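Local structure of thiol-disulfide oxidoreductase (3FW2) at residues I38-S43 and Y112-I117; G74-V79 and Q97-G102. The protein is a putative thiol-disulfide oxidoreductase of the TlpA-like family, represented here by its C-terminal thioredoxin-like domain. All blocks are in the same frame, centred on the assembly; numbering follows the deposited sequence.

How the contacts relate
Contacts 1 and 2 have their centres about 10 Å apart and meet in the central mixed sheet, where strands 35-41 and 70-76 run parallel as neighbours. Contact 2 is nested along the chain: 74-79 and 97-102 both fall between 38-43 and 112-117. Backbone bonding joins the two strands, with Asn39 O 2.7 Å from Ile75 N, and just beyond their ends Ser43 OG lies 2.6 Å from Asp78 OD1 in a probable hydrogen bond. In thioredoxins the loop after the strand matching 35-41 carries the CXXC motif; here that loop has no cysteine, and contact 1 lies beside the equivalent position. Each also touches the second subunit.

Contact 1 of 2, residues I38-S43 and Y112-I117; sequences INFWAS and YSIYKI
Phe40 and Ile114 make a CH-pi contact: methyl CD1 of Ile114 sits over the centre of the Phe40 ring, 3.7 Å from the ring centroid and 12° off the normal. The aromatic pair is less regular. Phe40 CZ comes to 4.0 Å from Tyr112 CG, and the two ring planes are inclined at 43°; the phenol reaches past this contact to bond through OH to Pro12 O. Aliphatic contacts continue along the strand end and into the loop after it. Ile117 CG2 lies 4.0 Å from Phe40 CB and also touches Phe40 O. Its CD1 reaches Ala42 CB at 3.8 Å. That branch gets there because CG1 stands between the backbone N and the carbonyl carbon (chi1 45°) and the chain then runs extended. The segments are joined by van der Waals contacts, mostly apolar, between buried residues. A Schellman motif with Ser113 as C-prime residue ends helix 107-111 and turns the chain into the loop that, in thioredoxins, leads to the cis-proline. The loop packs against strand 35-41, with Phe40 also touching Ile75 of strand 70-76 and Ile114 touching Ala119 of strand 119-123; Trp44 of the second subunit packs on Ile117.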
ATOM      1  N   ILE A  38     -15.445   8.730   0.106  1.00  9.48           N
ATOM      2  CA  ILE A  38     -14.839   7.425   0.442  1.00  9.73           C
ATOM      3  C   ILE A  38     -13.367   7.641   0.654  1.00  8.86           C
ATOM      4  O   ILE A  38     -12.710   8.213  -0.238  1.00  9.82           O
ATOM      5  CB  ILE A  38     -15.008   6.397  -0.648  1.00  9.37           C
ATOM      6  CG1 ILE A  38     -16.497   6.107  -0.921  1.00 12.34           C
ATOM      7  CG2 ILE A  38     -14.322   5.103  -0.268  1.00 11.15           C
ATOM      8  CD1 ILE A  38     -16.690   5.068  -2.073  1.00 12.46           C
ATOM      9  N   ASN A  39     -12.873   7.345   1.869  1.00  9.07           N
ATOM     10  CA  ASN A  39     -11.439   7.452   2.162  1.00  8.88           C
ATOM     11  C   ASN A  39     -10.802   6.074   2.328  1.00  9.96           C
ATOM     12  O   ASN A  39     -11.377   5.153   2.965  1.00  9.14           O
ATOM     13  CB  ASN A  39     -11.154   8.362   3.344  1.00  9.11           C
ATOM     14  CG  ASN A  39     -11.479   7.718   4.694  1.00  9.66           C
ATOM     15  OD1 ASN A  39     -10.567   7.257   5.440  1.00 13.38           O
ATOM     16  ND2 ASN A  39     -12.719   7.689   5.016  1.00  6.06           N
ATOM     17  N   PHE A  40      -9.621   5.929   1.777  1.00  8.71           N
ATOM     18  CA  PHE A  40      -8.877   4.682   1.826  1.00 10.00           C
ATOM     19  C   PHE A  40      -7.622   4.853   2.705  1.00  9.00           C
ATOM     20  O   PHE A  40      -6.931   5.875   2.636  1.00  8.65           O
ATOM     21  CB  PHE A  40      -8.383   4.291   0.439  1.00 10.65           C
ATOM     22  CG  PHE A  40      -9.481   3.942  -0.549  1.00 10.70           C
ATOM     23  CD1 PHE A  40      -9.916   2.650  -0.690  1.00 11.15           C
ATOM     24  CD2 PHE A  40     -10.103   4.920  -1.275  1.00 12.05           C
ATOM     25  CE1 PHE A  40     -10.921   2.319  -1.605  1.00 15.41           C
ATOM     26  CE2 PHE A  40     -11.127   4.573  -2.179  1.00 14.69           C
ATOM     27  CZ  PHE A  40     -11.505   3.273  -2.318  1.00  9.57           C
ATOM     28  N   TRP A  41      -7.346   3.846   3.535  1.00  8.56           N
ATOM     29  CA  TRP A  41      -6.293   3.951   4.530  1.00  8.48           C
ATOM     30  C   TRP A  41      -5.925   2.539   4.978  1.00  8.42           C
ATOM     31  O   TRP A  41      -6.538   1.548   4.553  1.00  8.54           O
ATOM     32  CB  TRP A  41      -6.799   4.747   5.744  1.00  8.82           C
ATOM     33  CG  TRP A  41      -7.888   4.073   6.522  1.00  6.82           C
ATOM     34  CD1 TRP A  41      -9.185   3.880   6.129  1.00 10.87           C
ATOM     35  CD2 TRP A  41      -7.761   3.424   7.798  1.00  7.81           C
ATOM     36  NE1 TRP A  41      -9.872   3.186   7.084  1.00 11.09           N
ATOM     37  CE2 TRP A  41      -9.036   2.881   8.113  1.00  9.86           C
ATOM     38  CE3 TRP A  41      -6.722   3.282   8.707  1.00  9.85           C
ATOM     39  CZ2 TRP A  41      -9.281   2.214   9.315  1.00 11.58           C
ATOM     40  CZ3 TRP A  41      -6.953   2.615   9.885  1.00  9.95           C
ATOM     41  CH2 TRP A  41      -8.218   2.068  10.169  1.00  9.17           C
ATOM     42  N   ALA A  42      -4.943   2.441   5.861  1.00  8.64           N
ATOM     43  CA  ALA A  42      -4.678   1.202   6.577  1.00  8.64           C
ATOM     44  C   ALA A  42      -3.946   1.463   7.863  1.00  9.12           C
ATOM     45  O   ALA A  42      -3.114   2.388   7.969  1.00  8.81           O
ATOM     46  CB  ALA A  42      -3.834   0.223   5.733  1.00  9.18           C
ATOM     47  N   SER A  43      -4.193   0.634   8.879  1.00  9.69           N
ATOM     48  CA  SER A  43      -3.506   0.811  10.150  1.00 10.12           C
ATOM     49  C   SER A  43      -1.999   0.559  10.047  1.00 11.50           C
ATOM     50  O   SER A  43      -1.202   1.046  10.843  1.00 12.45           O
ATOM     51  CB  SER A  43      -4.165  -0.067  11.242  1.00 10.92           C
ATOM     52  OG  SER A  43      -3.648  -1.392  11.197  1.00 11.00           O
ATOM     53  N   TYR A 112     -10.658   0.404  -7.711  1.00 12.72           N
ATOM     54  CA  TYR A 112     -10.510   1.851  -7.567  1.00 11.87           C
ATOM     55  C   TYR A 112      -9.082   2.323  -7.930  1.00 12.98           C
ATOM     56  O   TYR A 112      -8.791   3.472  -7.688  1.00 13.50           O
ATOM     57  CB  TYR A 112     -10.900   2.307  -6.148  1.00 12.62           C
ATOM     58  CG  TYR A 112     -12.392   2.392  -6.090  1.00 12.12           C
ATOM     59  CD1 TYR A 112     -13.145   1.224  -6.023  1.00 10.67           C
ATOM     60  CD2 TYR A 112     -13.058   3.620  -6.238  1.00 10.88           C
ATOM     61  CE1 TYR A 112     -14.541   1.284  -6.008  1.00 10.81           C
ATOM     62  CE2 TYR A 112     -14.453   3.694  -6.219  1.00 13.76           C
ATOM     63  CZ  TYR A 112     -15.194   2.509  -6.105  1.00 13.81           C
ATOM     64  OH  TYR A 112     -16.583   2.616  -6.161  1.00 12.54           O
ATOM     65  N   SER A 113      -8.231   1.426  -8.446  1.00 13.49           N
ATOM     66  CA  SER A 113      -6.866   1.777  -8.932  1.00 14.84           C
ATOM     67  C   SER A 113      -6.108   2.578  -7.883  1.00 14.80           C
ATOM     68  O   SER A 113      -5.509   3.627  -8.177  1.00 17.23           O
ATOM     69  CB  SER A 113      -6.951   2.567 -10.236  1.00 15.83           C
ATOM     70  OG  SER A 113      -7.597   1.721 -11.178  1.00 19.92           O
ATOM     71  N   ILE A 114      -6.156   2.111  -6.638  1.00 14.59           N
ATOM     72  CA  ILE A 114      -5.511   2.823  -5.511  1.00 14.44           C
ATOM     73  C   ILE A 114      -4.002   2.638  -5.676  1.00 15.61           C
ATOM     74  O   ILE A 114      -3.464   1.489  -5.659  1.00 16.28           O
ATOM     75  CB  ILE A 114      -6.023   2.282  -4.175  1.00 16.09           C
ATOM     76  CG1 ILE A 114      -7.524   2.484  -4.084  1.00 14.13           C
ATOM     77  CG2 ILE A 114      -5.350   2.963  -2.970  1.00 15.10           C
ATOM     78  CD1 ILE A 114      -8.027   3.925  -4.165  1.00 14.18           C
ATOM     79  N   TYR A 115      -3.303   3.747  -5.938  1.00 13.07           N
ATOM     80  CA  TYR A 115      -1.893   3.642  -6.175  1.00 11.81           C
ATOM     81  C   TYR A 115      -1.046   4.012  -4.981  1.00 11.34           C
ATOM     82  O   TYR A 115       0.144   3.715  -4.948  1.00 10.14           O
ATOM     83  CB  TYR A 115      -1.500   4.475  -7.398  1.00 12.45           C
ATOM     84  CG  TYR A 115      -1.823   5.926  -7.320  1.00 13.99           C
ATOM     85  CD1 TYR A 115      -0.983   6.819  -6.634  1.00 14.00           C
ATOM     86  CD2 TYR A 115      -2.957   6.447  -7.977  1.00 17.23           C
ATOM     87  CE1 TYR A 115      -1.280   8.228  -6.601  1.00 15.86           C
ATOM     88  CE2 TYR A 115      -3.256   7.826  -7.899  1.00 17.94           C
ATOM     89  CZ  TYR A 115      -2.413   8.687  -7.252  1.00 17.24           C
ATOM     90  OH  TYR A 115      -2.685  10.040  -7.207  1.00 24.30           O
ATOM     91  N   LYS A 116      -1.679   4.668  -4.020  1.00 10.12           N
ATOM     92  CA  LYS A 116      -1.069   5.002  -2.755  1.00  9.73           C
ATOM     93  C   LYS A 116      -2.150   5.228  -1.723  1.00  9.67           C
ATOM     94  O   LYS A 116      -3.314   5.528  -2.071  1.00  9.78           O
ATOM     95  CB  LYS A 116      -0.112   6.211  -2.892  1.00 11.55           C
ATOM     96  CG  LYS A 116      -0.752   7.562  -2.983  1.00 19.86           C
ATOM     97  CD  LYS A 116       0.308   8.809  -2.961  1.00 25.49           C
ATOM     98  CE  LYS A 116       1.377   8.660  -1.890  1.00 29.75           C
ATOM     99  NZ  LYS A 116       1.913   9.954  -1.181  1.00 33.16           N
ATOM    100  N   ILE A 117      -1.784   5.126  -0.434  1.00  9.08           N
ATOM    101  CA  ILE A 117      -2.697   5.559   0.636  1.00  9.81           C
ATOM    102  C   ILE A 117      -1.996   6.569   1.503  1.00  8.40           C
ATOM    103  O   ILE A 117      -0.776   6.543   1.627  1.00  8.65           O
ATOM    104  CB  ILE A 117      -3.264   4.394   1.475  1.00  9.85           C
ATOM    105  CG1 ILE A 117      -2.122   3.419   1.838  1.00  9.06           C
ATOM    106  CG2 ILE A 117      -4.412   3.713   0.706  1.00 10.25           C
ATOM    107  CD1 ILE A 117      -2.475   2.347   2.948  1.00 12.11           C
TER

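Contact 2 of 2, residues G74-V79 and Q97-G102; sequences GISLDV and QVCDFG
The Phe101 ring meets the carbonyls of Asp78 and Val79 obliquely, Asp78 O lying 4.0 Å from Phe101 CD1, while Cys99 O from its own segment lies over one face, offset toward the rim. The Gln97 chain bends at chi2 (-66°) to bring OE1 3.6 Å from Gly74 CA; NE2 bonds to Trp95 O and OE1 weakly to Trp41 NE1. Both carboxylates are met from above their planes: Asp78 OD2 by Ser76 OG, Asp100 OD1 by Gly102 N in an Asx turn. Parallel strand pairing supplies two nearly straight bonds, Val98 N to Gly74 O (2.8 Å) and Ser76 N to Val98 O (2.9 Å). Ile75 and Val98 point the same way from the sheet, CG1 against CG2 at 3.7 Å. Past the pairing, a chi1 of -175° swings Cys99 SG away from its own N to lie 3.4 Å from Asp78 O, and one water bridges Val79 O and Phe101 O. Ser76 OG gives to Asp78 OD2 and accepts from Asp78 N at 2.9 Å, an ST turn. With the hydroxyl gone, as in an alanine here, Asp78 N would probably lose its acceptor and OD2 one of its donors. The contact closes the beta-alpha-beta unit of strand 70-76, helix 81-90 and strand 96-98: Trp84 of the helix packs on Ser76, Asp78 and Cys99, and Leu16 of strand 16-17 touches Ile75 and Val98.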
ATOM      1  N   GLY A  74     -15.108   4.919   5.299  1.00  9.35           N
ATOM      2  CA  GLY A  74     -13.693   4.580   5.323  1.00 10.04           C
ATOM      3  C   GLY A  74     -13.543   3.135   4.895  1.00  9.71           C
ATOM      4  O   GLY A  74     -14.201   2.236   5.434  1.00  9.77           O
ATOM      5  N   ILE A  75     -12.649   2.924   3.944  1.00  9.04           N
ATOM      6  CA  ILE A  75     -12.279   1.606   3.461  1.00  9.66           C
ATOM      7  C   ILE A  75     -10.832   1.330   3.811  1.00 10.17           C
ATOM      8  O   ILE A  75      -9.919   2.040   3.359  1.00  9.77           O
ATOM      9  CB  ILE A  75     -12.474   1.487   1.966  1.00  9.48           C
ATOM     10  CG1 ILE A  75     -13.960   1.702   1.603  1.00  9.77           C
ATOM     11  CG2 ILE A  75     -11.970   0.133   1.495  1.00  9.74           C
ATOM     12  CD1 ILE A  75     -14.325   1.548   0.155  1.00 12.16           C
ATOM     13  N   SER A  76     -10.605   0.334   4.648  1.00  8.20           N
ATOM     14  CA  SER A  76      -9.253  -0.027   5.029  1.00  8.90           C
ATOM     15  C   SER A  76      -8.668  -1.132   4.184  1.00  9.15           C
ATOM     16  O   SER A  76      -9.376  -2.082   3.805  1.00 10.24           O
ATOM     17  CB  SER A  76      -9.191  -0.474   6.472  1.00 10.06           C
ATOM     18  OG  SER A  76      -7.858  -0.887   6.828  1.00 10.10           O
ATOM     19  N   LEU A  77      -7.366  -1.026   3.956  1.00  8.63           N
ATOM     20  CA  LEU A  77      -6.575  -2.070   3.323  1.00  9.33           C
ATOM     21  C   LEU A  77      -5.771  -2.876   4.347  1.00  8.25           C
ATOM     22  O   LEU A  77      -4.762  -3.528   4.015  1.00  9.05           O
ATOM     23  CB  LEU A  77      -5.702  -1.481   2.205  1.00 10.39           C
ATOM     24  CG  LEU A  77      -6.492  -0.691   1.176  1.00  9.79           C
ATOM     25  CD1 LEU A  77      -5.499  -0.140   0.149  1.00 10.72           C
ATOM     26  CD2 LEU A  77      -7.613  -1.511   0.488  1.00 10.29           C
ATOM     27  N   ASP A  78      -6.214  -2.871   5.592  1.00  8.91           N
ATOM     28  CA  ASP A  78      -5.658  -3.761   6.606  1.00  8.74           C
ATOM     29  C   ASP A  78      -5.883  -5.250   6.262  1.00  9.38           C
ATOM     30  O   ASP A  78      -6.870  -5.630   5.581  1.00  9.45           O
ATOM     31  CB  ASP A  78      -6.290  -3.507   7.966  1.00  8.12           C
ATOM     32  CG  ASP A  78      -5.651  -2.371   8.704  1.00  9.70           C
ATOM     33  OD1 ASP A  78      -4.471  -2.522   9.050  1.00 11.46           O
ATOM     34  OD2 ASP A  78      -6.303  -1.352   8.948  1.00  9.64           O
ATOM     35  N   VAL A  79      -4.988  -6.074   6.787  1.00  9.40           N
ATOM     36  CA  VAL A  79      -5.120  -7.542   6.706  1.00  9.66           C
ATOM     37  C   VAL A  79      -5.461  -8.160   8.033  1.00 10.87           C
ATOM     38  O   VAL A  79      -5.921  -9.321   8.084  1.00 10.95           O
ATOM     39  CB  VAL A  79      -3.851  -8.177   6.188  1.00 11.39           C
ATOM     40  CG1 VAL A  79      -3.683  -7.801   4.660  1.00 12.65           C
ATOM     41  CG2 VAL A  79      -2.673  -7.823   7.080  1.00 11.50           C
ATOM     42  N   GLN A  97     -16.967   2.374   8.790  1.00 11.35           N
ATOM     43  CA  GLN A  97     -15.690   1.774   8.470  1.00 11.60           C
ATOM     44  C   GLN A  97     -15.892   0.338   7.971  1.00 10.76           C
ATOM     45  O   GLN A  97     -16.611  -0.473   8.583  1.00 11.01           O
ATOM     46  CB  GLN A  97     -14.797   1.725   9.678  1.00 10.90           C
ATOM     47  CG  GLN A  97     -14.522   3.048  10.306  1.00 10.18           C
ATOM     48  CD  GLN A  97     -13.709   3.993   9.395  1.00 11.69           C
ATOM     49  OE1 GLN A  97     -12.821   3.542   8.673  1.00 11.38           O
ATOM     50  NE2 GLN A  97     -14.039   5.292   9.437  1.00 11.89           N
ATOM     51  N   VAL A  98     -15.269   0.027   6.854  1.00 11.04           N
ATOM     52  CA  VAL A  98     -15.311  -1.339   6.297  1.00 10.03           C
ATOM     53  C   VAL A  98     -13.922  -1.844   5.931  1.00 10.46           C
ATOM     54  O   VAL A  98     -12.979  -1.041   5.725  1.00  8.53           O
ATOM     55  CB  VAL A  98     -16.238  -1.401   5.056  1.00  8.94           C
ATOM     56  CG1 VAL A  98     -17.735  -1.008   5.395  1.00  8.87           C
ATOM     57  CG2 VAL A  98     -15.677  -0.573   3.903  1.00  8.22           C
ATOM     58  N   CYS A  99     -13.793  -3.193   5.881  1.00 10.18           N
ATOM     59  CA  CYS A  99     -12.551  -3.853   5.566  1.00  9.20           C
ATOM     60  C   CYS A  99     -12.824  -5.335   5.322  1.00 10.11           C
ATOM     61  O   CYS A  99     -13.479  -5.953   6.130  1.00 11.31           O
ATOM     62  CB  CYS A  99     -11.564  -3.693   6.741  1.00  9.61           C
ATOM     63  SG  CYS A  99      -9.928  -4.368   6.372  1.00 10.22           S
ATOM     64  N   ASP A 100     -12.314  -5.889   4.234  1.00 11.10           N
ATOM     65  CA  ASP A 100     -12.509  -7.319   3.941  1.00 12.15           C
ATOM     66  C   ASP A 100     -11.223  -8.102   4.174  1.00 11.96           C
ATOM     67  O   ASP A 100     -11.152  -9.303   3.933  1.00 11.22           O
ATOM     68  CB  ASP A 100     -13.088  -7.545   2.554  1.00 12.24           C
ATOM     69  CG  ASP A 100     -12.126  -7.284   1.438  1.00 12.90           C
ATOM     70  OD1 ASP A 100     -10.953  -6.910   1.669  1.00 12.63           O
ATOM     71  OD2 ASP A 100     -12.575  -7.454   0.260  1.00 12.80           O
ATOM     72  N   PHE A 101     -10.206  -7.440   4.722  1.00 10.94           N
ATOM     73  CA  PHE A 101      -8.911  -8.050   5.044  1.00  9.88           C
ATOM     74  C   PHE A 101      -8.130  -8.632   3.915  1.00 10.45           C
ATOM     75  O   PHE A 101      -7.130  -9.331   4.145  1.00 12.00           O
ATOM     76  CB  PHE A 101      -9.069  -9.042   6.247  1.00 10.22           C
ATOM     77  CG  PHE A 101      -9.969  -8.490   7.263  1.00 11.41           C
ATOM     78  CD1 PHE A 101      -9.565  -7.381   8.005  1.00 15.41           C
ATOM     79  CD2 PHE A 101     -11.267  -8.946   7.395  1.00 15.45           C
ATOM     80  CE1 PHE A 101     -10.416  -6.788   8.865  1.00 13.49           C
ATOM     81  CE2 PHE A 101     -12.128  -8.350   8.295  1.00 14.98           C
ATOM     82  CZ  PHE A 101     -11.704  -7.276   9.012  1.00 14.02           C
ATOM     83  N   GLY A 102      -8.458  -8.262   2.697  1.00 11.35           N
ATOM     84  CA  GLY A 102      -7.640  -8.693   1.542  1.00 11.53           C
ATOM     85  C   GLY A 102      -6.356  -7.872   1.387  1.00 11.72           C
ATOM     86  O   GLY A 102      -5.474  -8.234   0.620  1.00 11.69           O
TER
HETATM   87  O   HOH W   1     -10.878  -3.943   2.471  1.00 13.98           O
HETATM   88  O   HOH W   2      -6.133 -11.176   6.099  1.00 27.63           O